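Local atomic coordinates of sporozoite microneme protein essential for cell traversal (Plasmodium berghei, PDB entry 4U5A), a protein that is probably needed by sporozoites of the malaria parasite to pass through host cells, and is built as a four-helix bundle. Residues 28-31 with 32-36. Sequence-based numbering, arbitrary orientation.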
loop_
_atom_site.group_PDB
_atom_site.type_symbol
_atom_site.label_atom_id
_atom_site.label_comp_id
_atom_site.label_asym_id
_atom_site.label_seq_id
_atom_site.Cartn_x
_atom_site.Cartn_y
_atom_site.Cartn_z
ATOM N N THR A 28 3.857 1.050 -5.877
ATOM C CA THR A 28 3.217 1.268 -4.580
ATOM C C THR A 28 4.248 1.318 -3.450
ATOM O O THR A 28 4.193 2.188 -2.567
ATOM C CB THR A 28 2.190 0.164 -4.275
ATOM O OG1 THR A 28 1.174 0.158 -5.285
ATOM C CG2 THR A 28 1.549 0.389 -2.916
ATOM N N LYS A 29 5.196 0.383 -3.498
ATOM C CA LYS A 29 6.266 0.301 -2.513
ATOM C C LYS A 29 7.039 1.608 -2.477
ATOM O O LYS A 29 7.310 2.146 -1.403
ATOM C CB LYS A 29 7.212 -0.865 -2.819
ATOM C CG LYS A 29 6.629 -2.242 -2.524
ATOM C CD LYS A 29 7.718 -3.290 -2.320
ATOM C CE LYS A 29 8.328 -3.756 -3.627
ATOM N NZ LYS A 29 9.443 -4.716 -3.373
ATOM N N GLN A 30 7.383 2.120 -3.655
ATOM C CA GLN A 30 8.109 3.379 -3.740
ATOM C C GLN A 30 7.282 4.537 -3.186
ATOM O O GLN A 30 7.815 5.413 -2.508
ATOM C CB GLN A 30 8.534 3.662 -5.185
ATOM C CG GLN A 30 9.370 4.925 -5.349
ATOM C CD GLN A 30 10.576 4.965 -4.422
ATOM O OE1 GLN A 30 10.840 5.981 -3.777
ATOM N NE2 GLN A 30 11.313 3.863 -4.354
ATOM N N THR A 31 5.982 4.536 -3.465
ATOM C CA THR A 31 5.101 5.576 -2.934
ATOM C C THR A 31 5.117 5.599 -1.400
ATOM O O THR A 31 5.297 6.659 -0.783
ATOM C CB THR A 31 3.654 5.396 -3.431
ATOM O OG1 THR A 31 3.625 5.454 -4.863
ATOM C CG2 THR A 31 2.757 6.485 -2.864
ATOM N N ILE A 32 4.929 4.430 -0.789
ATOM C CA ILE A 32 4.912 4.330 0.674
ATOM C C ILE A 32 6.281 4.687 1.274
ATOM O O ILE A 32 6.374 5.354 2.322
ATOM C CB ILE A 32 4.479 2.926 1.128
ATOM C CG1 ILE A 32 3.109 2.584 0.534
ATOM C CG2 ILE A 32 4.433 2.838 2.645
ATOM C CD1 ILE A 32 2.602 1.203 0.903
ATOM N N LYS A 33 7.345 4.250 0.607
ATOM C CA LYS A 33 8.686 4.627 1.029
ATOM C C LYS A 33 8.810 6.144 1.017
ATOM O O LYS A 33 9.394 6.719 1.923
ATOM C CB LYS A 33 9.759 3.994 0.140
ATOM C CG LYS A 33 11.168 4.201 0.676
ATOM C CD LYS A 33 11.304 3.655 2.094
ATOM C CE LYS A 33 12.712 3.854 2.642
ATOM N NZ LYS A 33 13.761 3.272 1.760
ATOM N N ASP A 34 8.259 6.783 -0.016
ATOM C CA ASP A 34 8.229 8.244 -0.095
ATOM C C ASP A 34 7.459 8.852 1.070
ATOM O O ASP A 34 7.829 9.913 1.568
ATOM C CB ASP A 34 7.613 8.711 -1.415
ATOM C CG ASP A 34 8.556 8.558 -2.586
ATOM O OD1 ASP A 34 9.762 8.329 -2.349
ATOM O OD2 ASP A 34 8.091 8.672 -3.742
ATOM N N LEU A 35 6.390 8.185 1.502
ATOM C CA LEU A 35 5.669 8.635 2.690
ATOM C C LEU A 35 6.631 8.696 3.867
ATOM O O LEU A 35 6.803 9.747 4.503
ATOM C CB LEU A 35 4.500 7.704 3.022
ATOM C CG LEU A 35 3.231 7.771 2.171
ATOM C CD1 LEU A 35 2.178 6.818 2.717
ATOM C CD2 LEU A 35 2.692 9.188 2.109
ATOM N N PHE A 36 7.279 7.565 4.138
ATOM C CA PHE A 36 8.206 7.491 5.263
ATOM C C PHE A 36 9.380 8.475 5.156
ATOM O O PHE A 36 9.767 9.082 6.149
ATOM C CB PHE A 36 8.733 6.064 5.413
ATOM C CG PHE A 36 7.831 5.174 6.216
ATOM C CD1 PHE A 36 7.904 5.161 7.599
ATOM C CD2 PHE A 36 6.906 4.353 5.589
ATOM C CE1 PHE A 36 7.076 4.345 8.345
ATOM C CE2 PHE A 36 6.072 3.533 6.327
ATOM C CZ PHE A 36 6.157 3.529 7.708
#
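Thr28 and Ile32, one turn apart in helix 10-39, run alongside each other from the same flank of the helix, with Thr28 CG2 4.0 Å from Ile32 CD1. Ile32 CG1 lies next to the residue's own N and anti to its carbonyl carbon (chi1 -57°), so that the chain runs back toward Thr28. Thr28 O accepts the bond from Ile32 N at 3.0 Å, nearly straight at the hydrogen (167°). Three more i to i+4 bonds follow: Lys33 N to Lys29 O, Asp34 N to Gln30 O and Leu35 N to Thr31 O, the last the most bent, at 145°. On the outer side, the Gln30 and Asp34 side chains slant across each other. Both threonine hydroxyls turn back into their own helix, Thr28 OG1 bonding to Asp24 O and Thr31 OG1 to Ala27 O, so these buried or half-buried polar groups are satisfied locally while their methyls remain for packing. Within the four-helix bundle, Thr28 and Ile32 rest on Leu65 of helix 59-84, where Lys29 NZ bonds to Asn66 OD1; Thr28 and Thr31 also meet Ile113 of helix 88-126, and Leu35 reaches Glu117 and Lys120 farther along it.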